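Local structure of alpha-14 giardin (Giardia lamblia, 3CHL) at residues D31-A36 and I307-E312; R37-N42 and L319-Y324. The protein probably serves as a calcium-regulated structural element of the annexin family, linking the phospholipid bilayer to the underlying axoneme. All coordinates share one frame; numbering follows the deposited sequence.

Interaction 1. Residues D31-A36 and I307-E312; sequences DLIEIA and IKLLWE
Ile33 meets both Leu309 and Leu310 through a single methyl, CG2, which enters between the two leucine side chains. That branch stands opposite the backbone N across the first torsion, leaving CG1 beside the N (chi1 -57°), and from there Ile33 CG2 lies 3.7 Å from Leu309 CD2. The same methyl, Ile33 CG2, is also 3.7 Å from Leu310 CG and equally close to Leu310 CD2. The two leucines receive it differently: Leu309 runs alongside the isoleucine in the opposite sense, whereas Leu310 lies across it at roughly a right angle. CG of Leu309, anti to the backbone N (chi1 -177°), carries CD2 to the isoleucine methyl. The CA atoms of Ile33 and Leu310, the nearest pair across the two segments, are 6.8 Å apart. In the all-helical annexin fold, this contact joins helix 31-38, near the start of the chain, to the end of helix 301-310, which falls in the fourth annexin repeat. Leu78 of helix 69-78 packs on Ile33, and Leu74 on Leu310, so a third helix adjoins the same apolar patch. Glu34 starts out facing away from the leucines, but its chain bends back until OE1 comes 4.3 Å from Leu309 CD1. That oxygen is paired with Arg37 in a salt bridge, and its approach to the leucine is mere packing. Just under one turn beyond Ile33, Ala36 extends the apolar surface with its CB, 4.3 Å from Leu310 CD2.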
loop_
_atom_site.group_PDB
_atom_site.type_symbol
_atom_site.label_atom_id
_atom_site.label_comp_id
_atom_site.label_asym_id
_atom_site.label_seq_id
_atom_site.Cartn_x
_atom_site.Cartn_y
_atom_site.Cartn_z
ATOM N N ASP A 31 -12.346 13.300 14.716
ATOM C CA ASP A 31 -12.756 12.146 15.557
ATOM C C ASP A 31 -12.889 10.841 14.769
ATOM O O ASP A 31 -12.670 9.775 15.297
ATOM C CB ASP A 31 -14.065 12.413 16.286
ATOM C CG ASP A 31 -13.906 13.455 17.395
ATOM O OD1 ASP A 31 -12.760 13.947 17.656
ATOM O OD2 ASP A 31 -14.932 13.768 18.021
ATOM N N LEU A 32 -13.284 10.931 13.509
ATOM C CA LEU A 32 -13.382 9.753 12.633
ATOM C C LEU A 32 -12.041 9.052 12.478
ATOM O O LEU A 32 -11.961 7.789 12.401
ATOM C CB LEU A 32 -13.921 10.196 11.252
ATOM C CG LEU A 32 -15.391 10.693 11.241
ATOM C CD1 LEU A 32 -15.829 11.135 9.866
ATOM C CD2 LEU A 32 -16.318 9.534 11.668
ATOM N N ILE A 33 -10.991 9.863 12.399
ATOM C CA ILE A 33 -9.597 9.381 12.299
ATOM C C ILE A 33 -9.087 8.908 13.634
ATOM O O ILE A 33 -8.419 7.887 13.712
ATOM C CB ILE A 33 -8.634 10.515 11.804
ATOM C CG1 ILE A 33 -9.101 11.086 10.422
ATOM C CG2 ILE A 33 -7.207 10.001 11.741
ATOM C CD1 ILE A 33 -9.380 9.993 9.320
ATOM N N GLU A 34 -9.363 9.664 14.701
ATOM C CA GLU A 34 -8.976 9.189 16.026
ATOM C C GLU A 34 -9.531 7.767 16.302
ATOM O O GLU A 34 -8.833 6.889 16.834
ATOM C CB GLU A 34 -9.441 10.175 17.084
ATOM C CG GLU A 34 -8.287 10.981 17.657
ATOM C CD GLU A 34 -7.062 10.099 18.042
ATOM O OE1 GLU A 34 -6.107 10.016 17.257
ATOM O OE2 GLU A 34 -7.054 9.484 19.139
ATOM N N ILE A 35 -10.775 7.558 15.910
ATOM C CA ILE A 35 -11.439 6.232 16.050
ATOM C C ILE A 35 -10.669 5.195 15.239
ATOM O O ILE A 35 -10.360 4.101 15.739
ATOM C CB ILE A 35 -12.927 6.325 15.653
ATOM C CG1 ILE A 35 -13.752 6.942 16.807
ATOM C CG2 ILE A 35 -13.503 4.943 15.340
ATOM C CD1 ILE A 35 -15.086 7.479 16.310
ATOM N N ALA A 36 -10.293 5.548 14.002
ATOM C CA ALA A 36 -9.567 4.572 13.165
ATOM C C ALA A 36 -8.254 4.151 13.834
ATOM O O ALA A 36 -7.808 3.003 13.642
ATOM C CB ALA A 36 -9.223 5.188 11.816
ATOM N N ILE A 307 -4.719 12.928 6.784
ATOM C CA ILE A 307 -3.556 12.203 6.266
ATOM C C ILE A 307 -2.369 12.352 7.237
ATOM O O ILE A 307 -1.706 11.352 7.567
ATOM C CB ILE A 307 -3.130 12.695 4.842
ATOM C CG1 ILE A 307 -4.225 12.415 3.788
ATOM C CG2 ILE A 307 -1.735 12.154 4.483
ATOM C CD1 ILE A 307 -4.475 10.976 3.453
ATOM N N LYS A 308 -2.086 13.568 7.690
ATOM C CA LYS A 308 -0.980 13.727 8.658
ATOM C C LYS A 308 -1.231 12.928 9.931
ATOM O O LYS A 308 -0.296 12.317 10.500
ATOM C CB LYS A 308 -0.782 15.183 9.054
ATOM C CG LYS A 308 -0.140 16.060 7.977
ATOM C CD LYS A 308 -0.032 17.480 8.495
ATOM C CE LYS A 308 -1.316 18.228 8.330
ATOM N NZ LYS A 308 -1.029 19.657 8.026
ATOM N N LEU A 309 -2.484 12.966 10.424
ATOM C CA LEU A 309 -2.787 12.263 11.675
ATOM C C LEU A 309 -2.682 10.729 11.546
ATOM O O LEU A 309 -2.130 10.061 12.422
ATOM C CB LEU A 309 -4.159 12.687 12.232
ATOM C CG LEU A 309 -4.574 12.081 13.590
ATOM C CD1 LEU A 309 -3.543 12.343 14.699
ATOM C CD2 LEU A 309 -5.905 12.712 13.903
ATOM N N LEU A 310 -3.203 10.158 10.459
ATOM C CA LEU A 310 -3.101 8.709 10.260
ATOM C C LEU A 310 -1.661 8.238 10.246
ATOM O O LEU A 310 -1.323 7.160 10.747
ATOM C CB LEU A 310 -3.806 8.284 8.947
ATOM C CG LEU A 310 -5.333 8.270 9.042
ATOM C CD1 LEU A 310 -5.844 8.192 7.627
ATOM C CD2 LEU A 310 -5.851 7.055 9.911
ATOM N N TRP A 311 -0.796 9.043 9.647
ATOM C CA TRP A 311 0.608 8.668 9.554
ATOM C C TRP A 311 1.434 8.922 10.838
ATOM O O TRP A 311 2.620 8.624 10.897
ATOM C CB TRP A 311 1.228 9.366 8.332
ATOM C CG TRP A 311 0.963 8.590 7.046
ATOM C CD1 TRP A 311 0.269 9.018 5.944
ATOM C CD2 TRP A 311 1.372 7.244 6.772
ATOM N NE1 TRP A 311 0.264 8.027 4.982
ATOM C CE2 TRP A 311 0.941 6.934 5.454
ATOM C CE3 TRP A 311 2.104 6.280 7.500
ATOM C CZ2 TRP A 311 1.201 5.701 4.849
ATOM C CZ3 TRP A 311 2.353 5.064 6.913
ATOM C CH2 TRP A 311 1.896 4.779 5.579
ATOM N N GLU A 312 0.804 9.514 11.848
ATOM C CA GLU A 312 1.484 9.726 13.103
ATOM C C GLU A 312 1.457 8.427 13.913
ATOM O O GLU A 312 0.393 7.887 14.202
ATOM C CB GLU A 312 0.824 10.907 13.826
ATOM C CG GLU A 312 1.587 11.421 14.993
ATOM C CD GLU A 312 2.801 12.293 14.621
ATOM O OE1 GLU A 312 3.112 12.518 13.430
ATOM O OE2 GLU A 312 3.435 12.801 15.565
#

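Interaction 2. Residues R37-N42 and L319-Y324; sequences RSYPPN and LSMDDY
With chi1 at -67°, the Tyr39 ring swings to the N side of its own backbone and enters between Leu319 and Met321, while the bend of the methionine chain at chi3 (-94°) brings its CE methyl over the ring. Leu319 CB lies over one face, 4.0 Å from the centroid of the Tyr39 ring, and Met321 CE lies over the opposite face; both are CH-pi contacts. The sulfur stands farther off above the ring, in a Met-aromatic contact, and Ser320 C sits at the ring edge, near its plane. The packing is close at one ring carbon: Tyr39 CE1 is 3.5 Å from Leu319 CB. The segment after the last helix of the annexin fold thus returns to the N-terminal part of the chain, where Val15 of helix 12-24 also touches both Tyr39 and Met321. On the Leu319 side of the ring, Leu319 N donates to Ser38 O over 2.7 Å; the donor lies nearly in line with the C=O bond, though the angle at the hydrogen is bent to 139°. Pro40 CD packs against Leu319 O at 3.4 Å. Farther along, Ser320 OG accepts from Asp322 N at 3.0 Å, forming an ST turn.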
loop_
_atom_site.group_PDB
_atom_site.type_symbol
_atom_site.label_atom_id
_atom_site.label_comp_id
_atom_site.label_asym_id
_atom_site.label_seq_id
_atom_site.Cartn_x
_atom_site.Cartn_y
_atom_site.Cartn_z
ATOM N N ARG A 37 -7.613 5.097 14.514
ATOM C CA ARG A 37 -6.258 4.870 15.095
ATOM C C ARG A 37 -6.320 4.222 16.473
ATOM O O ARG A 37 -5.288 3.775 16.977
ATOM C CB ARG A 37 -5.503 6.220 15.251
ATOM C CG ARG A 37 -5.110 6.917 13.934
ATOM C CD ARG A 37 -3.765 7.694 14.107
ATOM N NE ARG A 37 -3.895 8.517 15.255
ATOM C CZ ARG A 37 -2.983 9.006 16.104
ATOM N NH1 ARG A 37 -1.665 8.825 16.031
ATOM N NH2 ARG A 37 -3.479 9.742 17.087
ATOM N N SER A 38 -7.513 4.172 17.082
ATOM C CA SER A 38 -7.646 3.773 18.509
ATOM C C SER A 38 -8.151 2.362 18.781
ATOM O O SER A 38 -8.068 1.892 19.935
ATOM C CB SER A 38 -8.576 4.748 19.220
ATOM O OG SER A 38 -7.978 6.017 19.233
ATOM N N TYR A 39 -8.696 1.693 17.757
ATOM C CA TYR A 39 -9.285 0.376 17.908
ATOM C C TYR A 39 -8.695 -0.571 16.893
ATOM O O TYR A 39 -8.217 -0.108 15.843
ATOM C CB TYR A 39 -10.808 0.454 17.715
ATOM C CG TYR A 39 -11.509 1.221 18.790
ATOM C CD1 TYR A 39 -11.876 0.597 20.005
ATOM C CD2 TYR A 39 -11.808 2.545 18.616
ATOM C CE1 TYR A 39 -12.542 1.297 21.006
ATOM C CE2 TYR A 39 -12.455 3.267 19.602
ATOM C CZ TYR A 39 -12.833 2.628 20.800
ATOM O OH TYR A 39 -13.477 3.376 21.766
ATOM N N PRO A 40 -8.678 -1.888 17.204
ATOM C CA PRO A 40 -8.236 -2.867 16.228
ATOM C C PRO A 40 -9.213 -2.886 15.056
ATOM O O PRO A 40 -10.413 -2.683 15.265
ATOM C CB PRO A 40 -8.282 -4.220 16.981
ATOM C CG PRO A 40 -8.652 -3.923 18.392
ATOM C CD PRO A 40 -9.040 -2.479 18.507
ATOM N N PRO A 41 -8.699 -3.067 13.833
ATOM C CA PRO A 41 -9.544 -3.103 12.636
ATOM C C PRO A 41 -10.755 -4.070 12.708
ATOM O O PRO A 41 -11.824 -3.740 12.220
ATOM C CB PRO A 41 -8.570 -3.542 11.528
ATOM C CG PRO A 41 -7.237 -3.227 12.009
ATOM C CD PRO A 41 -7.262 -3.234 13.509
ATOM N N ASN A 42 -10.595 -5.249 13.313
ATOM C CA ASN A 42 -11.749 -6.160 13.390
ATOM C C ASN A 42 -12.918 -5.562 14.196
ATOM O O ASN A 42 -14.051 -5.726 13.846
ATOM C CB ASN A 42 -11.351 -7.525 13.959
ATOM C CG ASN A 42 -10.608 -8.404 12.936
ATOM O OD1 ASN A 42 -10.476 -8.066 11.742
ATOM N ND2 ASN A 42 -10.108 -9.553 13.413
ATOM N N LEU A 319 -7.426 0.947 22.355
ATOM C CA LEU A 319 -8.635 0.726 23.103
ATOM C C LEU A 319 -9.267 -0.598 22.695
ATOM O O LEU A 319 -8.879 -1.196 21.688
ATOM C CB LEU A 319 -9.606 1.882 22.900
ATOM C CG LEU A 319 -9.038 3.265 23.242
ATOM C CD1 LEU A 319 -10.011 4.411 22.886
ATOM C CD2 LEU A 319 -8.590 3.319 24.732
ATOM N N SER A 320 -10.222 -1.048 23.515
ATOM C CA SER A 320 -11.112 -2.143 23.153
ATOM C C SER A 320 -12.560 -1.702 23.267
ATOM O O SER A 320 -12.991 -1.123 24.280
ATOM C CB SER A 320 -10.865 -3.402 23.994
ATOM O OG SER A 320 -11.834 -4.404 23.693
ATOM N N MET A 321 -13.314 -1.976 22.213
ATOM C CA MET A 321 -14.730 -1.750 22.190
ATOM C C MET A 321 -15.483 -2.852 22.928
ATOM O O MET A 321 -16.663 -2.696 23.237
ATOM C CB MET A 321 -15.202 -1.701 20.729
ATOM C CG MET A 321 -15.727 -0.388 20.311
ATOM S SD MET A 321 -16.428 -0.471 18.642
ATOM C CE MET A 321 -14.973 0.049 17.697
ATOM N N ASP A 322 -14.796 -3.952 23.216
ATOM C CA ASP A 322 -15.417 -5.153 23.769
ATOM C C ASP A 322 -15.292 -5.160 25.272
ATOM O O ASP A 322 -15.865 -6.013 25.935
ATOM C CB ASP A 322 -14.755 -6.428 23.192
ATOM C CG ASP A 322 -15.090 -6.667 21.728
ATOM O OD1 ASP A 322 -16.065 -6.060 21.212
ATOM O OD2 ASP A 322 -14.354 -7.466 21.077
ATOM N N ASP A 323 -14.577 -4.171 25.792
ATOM C CA ASP A 323 -14.152 -4.074 27.187
ATOM C C ASP A 323 -15.263 -3.557 28.097
ATOM O O ASP A 323 -15.174 -3.669 29.326
ATOM C CB ASP A 323 -12.970 -3.096 27.274
ATOM C CG ASP A 323 -11.836 -3.616 28.135
ATOM O OD1 ASP A 323 -12.086 -3.966 29.317
ATOM O OD2 ASP A 323 -10.684 -3.658 27.632
ATOM N N TYR A 324 -16.279 -2.952 27.484
ATOM C CA TYR A 324 -17.465 -2.454 28.176
ATOM C C TYR A 324 -17.900 -3.306 29.397
ATOM O O TYR A 324 -17.963 -2.807 30.520
ATOM C CB TYR A 324 -18.626 -2.331 27.163
ATOM C CG TYR A 324 -19.729 -1.406 27.623
ATOM C CD1 TYR A 324 -19.587 -0.025 27.519
ATOM C CD2 TYR A 324 -20.906 -1.913 28.176
ATOM C CE1 TYR A 324 -20.587 0.825 27.945
ATOM C CE2 TYR A 324 -21.907 -1.074 28.613
ATOM C CZ TYR A 324 -21.744 0.295 28.484
ATOM O OH TYR A 324 -22.730 1.143 28.899
#

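Overall arrangement
Interactions 1 and 2 lie about 15 Å apart, centre to centre, on the same side of the chain's centre, and both draw on helix 31-38. Along the sequence their segments alternate: 31-36 and 37-42 come first, 307-312 and 319-324 some 270 residues later, so two neighbouring N-terminal segments meet two neighbouring C-terminal ones. Arg37 connects the sites, its NH1 probably hydrogen-bonded to Glu312 O while its CD packs against Leu309 and Leu310. Interaction 1 is a buried helix-to-helix contact, whereas interaction 2 is partly buried and sits farther out. Through them an early part of the modelled annexin chain meets a late one, illustrating how a largely helical fold can close upon itself.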